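Local coordinates for outer membrane protein assembly factor BamA (PDB 4K3C) that probably helps assemble beta-barrel proteins and insert them into the outer membrane as part of the Bam complex, at residues R487-G493 with A510-Y516; G396-G400 with F458-A462. All blocks are in the same frame, centred on the assembly; numbering follows the deposited sequence.

Contact 1: R487-G493 with A510-Y516; sequences RVRASAG and AKPIKKY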
ATOM      1  N   ARG A 487     -11.267 -21.815 -21.182  1.00 40.81           N
ATOM      2  CA  ARG A 487     -10.673 -22.987 -20.544  1.00 33.53           C
ATOM      3  C   ARG A 487     -10.338 -22.654 -19.108  1.00 47.08           C
ATOM      4  O   ARG A 487      -9.216 -22.808 -18.624  1.00 52.58           O
ATOM      5  CB  ARG A 487      -9.497 -23.526 -21.349  1.00 72.78           C
ATOM      6  CG  ARG A 487      -9.963 -24.069 -22.686  1.00 35.49           C
ATOM      7  CD  ARG A 487      -8.834 -24.503 -23.594  1.00 54.92           C
ATOM      8  NE  ARG A 487      -8.027 -25.554 -22.998  1.00 51.51           N
ATOM      9  CZ  ARG A 487      -6.858 -25.338 -22.412  1.00 48.21           C
ATOM     10  NH1 ARG A 487      -6.180 -26.348 -21.889  1.00 45.68           N
ATOM     11  NH2 ARG A 487      -6.369 -24.111 -22.357  1.00 56.22           N
ATOM     12  N   VAL A 488     -11.377 -22.190 -18.440  1.00 45.73           N
ATOM     13  CA  VAL A 488     -11.318 -21.738 -17.071  1.00 47.64           C
ATOM     14  C   VAL A 488     -11.173 -22.911 -16.106  1.00 48.61           C
ATOM     15  O   VAL A 488     -11.786 -23.980 -16.284  1.00 52.95           O
ATOM     16  CB  VAL A 488     -12.604 -20.974 -16.737  1.00 38.60           C
ATOM     17  CG1 VAL A 488     -12.480 -20.285 -15.416  1.00 43.74           C
ATOM     18  CG2 VAL A 488     -12.880 -19.968 -17.823  1.00 35.53           C
ATOM     19  N   ARG A 489     -10.346 -22.709 -15.091  1.00 32.25           N
ATOM     20  CA  ARG A 489     -10.231 -23.679 -14.027  1.00 33.27           C
ATOM     21  C   ARG A 489     -10.720 -23.057 -12.755  1.00 35.49           C
ATOM     22  O   ARG A 489     -10.773 -21.830 -12.634  1.00 32.96           O
ATOM     23  CB  ARG A 489      -8.791 -24.146 -13.882  1.00 42.26           C
ATOM     24  CG  ARG A 489      -8.427 -25.185 -14.918  1.00 52.07           C
ATOM     25  CD  ARG A 489      -7.064 -24.951 -15.456  1.00 43.29           C
ATOM     26  NE  ARG A 489      -7.075 -24.285 -16.750  1.00 43.08           N
ATOM     27  CZ  ARG A 489      -6.192 -24.553 -17.709  1.00 46.96           C
ATOM     28  NH1 ARG A 489      -5.281 -25.490 -17.500  1.00 46.20           N
ATOM     29  NH2 ARG A 489      -6.212 -23.895 -18.866  1.00 46.08           N
ATOM     30  N   ALA A 490     -11.089 -23.906 -11.813  1.00 34.79           N
ATOM     31  CA  ALA A 490     -11.585 -23.420 -10.561  1.00 30.21           C
ATOM     32  C   ALA A 490     -11.437 -24.464  -9.467  1.00 81.70           C
ATOM     33  O   ALA A 490     -11.238 -25.644  -9.717  1.00 31.12           O
ATOM     34  CB  ALA A 490     -13.000 -23.022 -10.720  1.00 30.26           C
ATOM     35  N   SER A 491     -11.539 -24.008  -8.236  1.00 30.36           N
ATOM     36  CA  SER A 491     -11.335 -24.875  -7.109  1.00 40.31           C
ATOM     37  C   SER A 491     -12.144 -24.378  -5.941  1.00 40.57           C
ATOM     38  O   SER A 491     -12.601 -23.230  -5.933  1.00 42.53           O
ATOM     39  CB  SER A 491      -9.859 -24.859  -6.718  1.00 47.76           C
ATOM     40  OG  SER A 491      -9.466 -23.601  -6.177  1.00 45.80           O
ATOM     41  N   ALA A 492     -12.287 -25.235  -4.937  1.00 35.92           N
ATOM     42  CA  ALA A 492     -12.948 -24.850  -3.701  1.00 36.23           C
ATOM     43  C   ALA A 492     -12.203 -25.409  -2.490  1.00 35.30           C
ATOM     44  O   ALA A 492     -11.664 -26.525  -2.542  1.00 32.44           O
ATOM     45  CB  ALA A 492     -14.355 -25.320  -3.713  1.00 31.93           C
ATOM     46  N   GLY A 493     -12.145 -24.640  -1.404  1.00 33.09           N
ATOM     47  CA  GLY A 493     -11.427 -25.142  -0.253  1.00 39.25           C
ATOM     48  C   GLY A 493     -11.665 -24.463   1.068  1.00 32.97           C
ATOM     49  O   GLY A 493     -12.518 -23.586   1.191  1.00 34.93           O
ATOM     50  N   ALA A 510      -7.134 -27.122  -0.890  1.00 33.13           N
ATOM     51  CA  ALA A 510      -8.121 -26.893  -1.922  1.00 45.20           C
ATOM     52  C   ALA A 510      -8.217 -28.087  -2.833  1.00 49.55           C
ATOM     53  O   ALA A 510      -7.222 -28.761  -3.105  1.00 46.03           O
ATOM     54  CB  ALA A 510      -7.825 -25.604  -2.708  1.00 38.17           C
ATOM     55  N   LYS A 511      -9.438 -28.347  -3.278  1.00 51.51           N
ATOM     56  CA  LYS A 511      -9.698 -29.389  -4.241  1.00 45.30           C
ATOM     57  C   LYS A 511     -10.181 -28.652  -5.488  1.00 42.75           C
ATOM     58  O   LYS A 511     -10.874 -27.641  -5.376  1.00 50.14           O
ATOM     59  CB  LYS A 511     -10.778 -30.310  -3.689  1.00 50.92           C
ATOM     60  CG  LYS A 511     -10.772 -31.709  -4.255  1.00 74.72           C
ATOM     61  CD  LYS A 511     -12.165 -32.349  -4.129  1.00 89.99           C
ATOM     62  CE  LYS A 511     -13.232 -31.564  -4.903  1.00 85.92           C
ATOM     63  NZ  LYS A 511     -14.503 -32.330  -5.058  1.00 85.13           N
ATOM     64  N   PRO A 512      -9.774 -29.122  -6.674  1.00 38.16           N
ATOM     65  CA  PRO A 512     -10.216 -28.594  -7.971  1.00 34.74           C
ATOM     66  C   PRO A 512     -11.648 -28.983  -8.304  1.00 33.53           C
ATOM     67  O   PRO A 512     -12.021 -30.123  -8.043  1.00 37.56           O
ATOM     68  CB  PRO A 512      -9.286 -29.291  -8.972  1.00 33.20           C
ATOM     69  CG  PRO A 512      -8.154 -29.771  -8.191  1.00 47.50           C
ATOM     70  CD  PRO A 512      -8.666 -30.074  -6.820  1.00 43.27           C
ATOM     71  N   ILE A 513     -12.429 -28.063  -8.870  1.00 34.40           N
ATOM     72  CA  ILE A 513     -13.750 -28.417  -9.393  1.00 36.99           C
ATOM     73  C   ILE A 513     -13.738 -28.466 -10.922  1.00 39.45           C
ATOM     74  O   ILE A 513     -14.689 -28.919 -11.548  1.00 40.19           O
ATOM     75  CB  ILE A 513     -14.882 -27.443  -8.918  1.00 47.69           C
ATOM     76  CG1 ILE A 513     -14.896 -26.173  -9.767  1.00 52.62           C
ATOM     77  CG2 ILE A 513     -14.768 -27.135  -7.431  1.00 40.13           C
ATOM     78  CD1 ILE A 513     -15.452 -24.979  -9.055  1.00 56.65           C
ATOM     79  N   LYS A 514     -12.659 -27.980 -11.520  1.00 41.60           N
ATOM     80  CA  LYS A 514     -12.496 -28.016 -12.966  1.00 38.22           C
ATOM     81  C   LYS A 514     -11.010 -27.926 -13.282  1.00 48.95           C
ATOM     82  O   LYS A 514     -10.337 -26.968 -12.901  1.00 55.88           O
ATOM     83  CB  LYS A 514     -13.233 -26.859 -13.625  1.00 32.54           C
ATOM     84  CG  LYS A 514     -14.045 -27.242 -14.862  1.00 45.05           C
ATOM     85  CD  LYS A 514     -13.212 -27.954 -15.923  1.00 39.30           C
ATOM     86  CE  LYS A 514     -13.696 -27.633 -17.339  1.00 40.69           C
ATOM     87  NZ  LYS A 514     -14.880 -28.451 -17.726  1.00 49.36           N
ATOM     88  N   LYS A 515     -10.484 -28.943 -13.948  1.00 54.18           N
ATOM     89  CA  LYS A 515      -9.106 -28.886 -14.405  1.00 50.64           C
ATOM     90  C   LYS A 515      -9.011 -29.333 -15.849  1.00 43.21           C
ATOM     91  O   LYS A 515     -10.004 -29.658 -16.500  1.00 39.47           O
ATOM     92  CB  LYS A 515      -8.188 -29.739 -13.520  1.00 56.20           C
ATOM     93  CG  LYS A 515      -8.675 -31.166 -13.296  1.00 55.64           C
ATOM     94  CD  LYS A 515      -7.717 -31.943 -12.422  1.00 51.19           C
ATOM     95  CE  LYS A 515      -8.308 -33.282 -12.018  1.00 60.19           C
ATOM     96  NZ  LYS A 515      -7.377 -34.058 -11.129  1.00 66.27           N
ATOM     97  N   TYR A 516      -7.799 -29.326 -16.362  1.00 47.70           N
ATOM     98  CA  TYR A 516      -7.585 -29.777 -17.711  1.00 45.20           C
ATOM     99  C   TYR A 516      -6.424 -30.744 -17.617  1.00 49.86           C
ATOM    100  O   TYR A 516      -5.668 -30.708 -16.635  1.00 42.33           O
ATOM    101  CB  TYR A 516      -7.360 -28.578 -18.663  1.00 37.09           C
ATOM    102  CG  TYR A 516      -8.671 -27.859 -18.985  1.00 39.43           C
ATOM    103  CD1 TYR A 516      -9.296 -27.061 -18.036  1.00 40.52           C
ATOM    104  CD2 TYR A 516      -9.300 -28.017 -20.213  1.00 39.70           C
ATOM    105  CE1 TYR A 516     -10.492 -26.440 -18.298  1.00 40.79           C
ATOM    106  CE2 TYR A 516     -10.505 -27.391 -20.482  1.00 36.81           C
ATOM    107  CZ  TYR A 516     -11.096 -26.604 -19.517  1.00 38.79           C
ATOM    108  OH  TYR A 516     -12.302 -25.973 -19.752  1.00 39.40           O
TER
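Ala-490 and Ile-513 meet at a classic beta bulge near the open end of an antiparallel hairpin, strands 489-500 and 503-512 of the BamA transmembrane barrel. The carbonyl oxygen of Ala-490 takes two backbone donors from one side of its plane, Ile-513 N at 2.8 Å and Lys-514 N at 3.3 Å. The extra residue shifts the pairing by one: Ser-491 still faces Pro-512, but Ala-490 faces Lys-514, whose O receives a weak bond from Ala-490 N. Past the bulge the pairing is regular. Ala-492 N reaches Lys-511 O at 2.8 Å, and Lys-511 N returns to Ala-492 O at 3.0 Å.

The apolar contacts gather round Ile-513. Its CG1 sits between the backbone N and the carbonyl carbon (chi1 81°), which carries CD1 to 3.6 Å from Ala-490 CB; CG2 touches the Ala-492 methyl more distantly.

Beyond the regular pairing, Tyr-516 turns its ring toward two arginines of the opposite segment. Arg-487 lays its CB over one face of the ring, 4.3 Å from the centroid, in a CH-pi contact. Arg-489 comes at the ring edge with CG, while the CD1 corner of the ring lies over one face of its guanidinium, the two planes 44° apart. That guanidinium is fixed by a salt bridge from NH1 to Asp-519, which also accepts a hydrogen bond from Tyr-516 N. On its other nitrogens, NE and NH2 converge side-on on a single acceptor, Arg-487 O, each at 3.2 Å.

Contact 2: G396-G400 with F458-A462; sequences GSLRG and FVDAA
Arg-399 is the tightly held part of this contact, its guanidinium met at the edge by the carboxylate of Asp-460 and over one face by the ring of Phe-458. Asp-460 OD2 accepts two donors from it: the backbone N at 3.2 Å, through the lone pair pointing away from the other oxygen, and NE at 2.8 Å, on the syn side and somewhat out of the carboxylate plane. NH1 lies near OD1, completing a side-on salt bridge in which guanidinium and carboxylate are nearly coplanar, 18° apart, although the position of OD1 is less sure.

In Phe-458, a chi1 of 66° tucks CG in over the residue's own backbone; the ring lies face-on to the arginine, and CZ of Arg-399 stands 3.8 Å from the ring centroid, almost on the normal, a cation-pi contact. The planes are tilted by 31°, and CD of Arg-399 adds a CH-pi contact over the same ring face.

Arg-399, Gly-400 and Phe-401, with Leu-398 before them, fit the conserved RGF/Y motif at the tip of the sixth extracellular loop of Omp85 proteins, which folds back into the barrel lumen and meets the inner wall, here strand 453-465. A second acidic residue, Glu-437 on the neighbouring strand, lies at a longer, weaker ion-pair distance from Arg-399 NH1.

The other end is looser, with no hydrogen bond between the two segments there. Leu-398 CG rests 3.8 Å from Ala-462 CB, its CD2 branch 4.0 Å from Asp-460 CB. Partly exposed Ser-397 brings only its carbonyl oxygen near, 4.1 Å from Ala-462 CB, and turns its hydroxyl to Gly-393 N.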
ATOM      1  N   GLY A 396      -3.287 -16.652  -4.068  1.00 45.66           N
ATOM      2  CA  GLY A 396      -3.266 -15.387  -4.771  1.00 50.19           C
ATOM      3  C   GLY A 396      -3.888 -15.430  -6.152  1.00 48.56           C
ATOM      4  O   GLY A 396      -4.370 -14.409  -6.633  1.00 57.64           O
ATOM      5  N   SER A 397      -3.887 -16.589  -6.806  1.00 40.74           N
ATOM      6  CA  SER A 397      -4.658 -16.703  -8.038  1.00 43.35           C
ATOM      7  C   SER A 397      -5.589 -17.919  -8.122  1.00 49.67           C
ATOM      8  O   SER A 397      -6.763 -17.762  -8.451  1.00 55.36           O
ATOM      9  CB  SER A 397      -3.770 -16.589  -9.283  1.00 45.54           C
ATOM     10  OG  SER A 397      -3.048 -17.778  -9.528  1.00 51.41           O
ATOM     11  N   LEU A 398      -5.084 -19.117  -7.842  1.00 44.58           N
ATOM     12  CA  LEU A 398      -5.904 -20.321  -7.985  1.00 39.86           C
ATOM     13  C   LEU A 398      -5.461 -21.409  -7.038  1.00 37.45           C
ATOM     14  O   LEU A 398      -4.706 -22.292  -7.420  1.00 41.65           O
ATOM     15  CB  LEU A 398      -5.829 -20.859  -9.414  1.00 42.90           C
ATOM     16  CG  LEU A 398      -7.071 -21.473 -10.062  1.00 42.69           C
ATOM     17  CD1 LEU A 398      -6.656 -22.356 -11.212  1.00 45.26           C
ATOM     18  CD2 LEU A 398      -7.883 -22.238  -9.074  1.00 40.68           C
ATOM     19  N   ARG A 399      -5.955 -21.372  -5.811  1.00 29.55           N
ATOM     20  CA  ARG A 399      -5.563 -22.383  -4.849  1.00 29.64           C
ATOM     21  C   ARG A 399      -5.838 -23.822  -5.331  1.00 40.30           C
ATOM     22  O   ARG A 399      -6.699 -24.046  -6.174  1.00 34.70           O
ATOM     23  CB  ARG A 399      -6.180 -22.054  -3.505  1.00 29.80           C
ATOM     24  CG  ARG A 399      -5.592 -20.762  -2.969  1.00 42.77           C
ATOM     25  CD  ARG A 399      -6.232 -20.306  -1.681  1.00 46.75           C
ATOM     26  NE  ARG A 399      -7.433 -19.515  -1.931  1.00 42.61           N
ATOM     27  CZ  ARG A 399      -7.877 -18.567  -1.120  1.00 48.64           C
ATOM     28  NH1 ARG A 399      -8.983 -17.894  -1.435  1.00 58.24           N
ATOM     29  NH2 ARG A 399      -7.209 -18.290   0.002  1.00 42.83           N
ATOM     30  N   GLY A 400      -5.055 -24.786  -4.853  1.00 42.23           N
ATOM     31  CA  GLY A 400      -5.160 -26.143  -5.359  1.00 38.68           C
ATOM     32  C   GLY A 400      -4.364 -26.396  -6.637  1.00 39.46           C
ATOM     33  O   GLY A 400      -3.949 -27.518  -6.913  1.00 39.10           O
ATOM     34  N   PHE A 458     -13.836 -21.081   0.297  1.00 36.21           N
ATOM     35  CA  PHE A 458     -13.655 -20.224  -0.871  1.00 41.14           C
ATOM     36  C   PHE A 458     -13.918 -20.981  -2.163  1.00 43.12           C
ATOM     37  O   PHE A 458     -13.953 -22.227  -2.183  1.00 38.11           O
ATOM     38  CB  PHE A 458     -12.228 -19.606  -0.892  1.00 30.73           C
ATOM     39  CG  PHE A 458     -11.152 -20.621  -1.091  1.00 42.44           C
ATOM     40  CD1 PHE A 458     -10.758 -20.991  -2.365  1.00 39.16           C
ATOM     41  CD2 PHE A 458     -10.563 -21.249  -0.010  1.00 49.04           C
ATOM     42  CE1 PHE A 458      -9.803 -21.957  -2.554  1.00 40.69           C
ATOM     43  CE2 PHE A 458      -9.592 -22.213  -0.197  1.00 52.23           C
ATOM     44  CZ  PHE A 458      -9.215 -22.564  -1.474  1.00 47.15           C
ATOM     45  N   VAL A 459     -14.095 -20.211  -3.236  1.00 30.46           N
ATOM     46  CA  VAL A 459     -14.040 -20.742  -4.589  1.00 35.88           C
ATOM     47  C   VAL A 459     -13.136 -19.829  -5.407  1.00 38.57           C
ATOM     48  O   VAL A 459     -13.418 -18.635  -5.564  1.00 44.23           O
ATOM     49  CB  VAL A 459     -15.446 -20.847  -5.244  1.00 46.83           C
ATOM     50  CG1 VAL A 459     -15.324 -20.990  -6.755  1.00 30.17           C
ATOM     51  CG2 VAL A 459     -16.219 -22.015  -4.655  1.00 31.03           C
ATOM     52  N   ASP A 460     -12.028 -20.367  -5.898  1.00 41.89           N
ATOM     53  CA  ASP A 460     -11.156 -19.579  -6.768  1.00 42.66           C
ATOM     54  C   ASP A 460     -11.419 -20.055  -8.186  1.00 41.11           C
ATOM     55  O   ASP A 460     -11.885 -21.175  -8.399  1.00 38.32           O
ATOM     56  CB  ASP A 460      -9.663 -19.760  -6.427  1.00 44.83           C
ATOM     57  CG  ASP A 460      -9.268 -19.166  -5.068  1.00 47.90           C
ATOM     58  OD1 ASP A 460     -10.099 -18.522  -4.407  1.00 51.48           O
ATOM     59  OD2 ASP A 460      -8.095 -19.331  -4.665  1.00 53.16           O
ATOM     60  N   ALA A 461     -11.119 -19.202  -9.155  1.00 45.47           N
ATOM     61  CA  ALA A 461     -11.299 -19.530 -10.563  1.00 43.78           C
ATOM     62  C   ALA A 461     -10.464 -18.571 -11.398  1.00 43.64           C
ATOM     63  O   ALA A 461     -10.431 -17.363 -11.129  1.00 41.45           O
ATOM     64  CB  ALA A 461     -12.764 -19.453 -10.955  1.00 31.60           C
ATOM     65  N   ALA A 462      -9.779 -19.122 -12.396  1.00 43.25           N
ATOM     66  CA  ALA A 462      -8.770 -18.389 -13.157  1.00 43.55           C
ATOM     67  C   ALA A 462      -8.671 -18.915 -14.589  1.00 49.91           C
ATOM     68  O   ALA A 462      -9.102 -20.036 -14.884  1.00 58.37           O
ATOM     69  CB  ALA A 462      -7.429 -18.497 -12.471  1.00 40.20           C
TER

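Overall arrangement
Contacts 1 and 2 are adjacent on the barrel wall, their centres about 8 Å apart, and strand 489-500 is what joins them. It pairs with 503-512 in contact 1 and with 453-465, the wall half of contact 2, on its other edge, where Ser-491 N lies 2.9 Å from Asp-460 O, a probable hydrogen bond. Ser-491 also turns its hydroxyl to the loop: OG is 2.8 Å from Arg-399 O, another probable hydrogen bond. The loop segment 396-400 therefore touches both pairings, with Leu-398 packing on Arg-489 and Ser-491, and Arg-399 on Ala-510. Together they tie the loop to three successive strands.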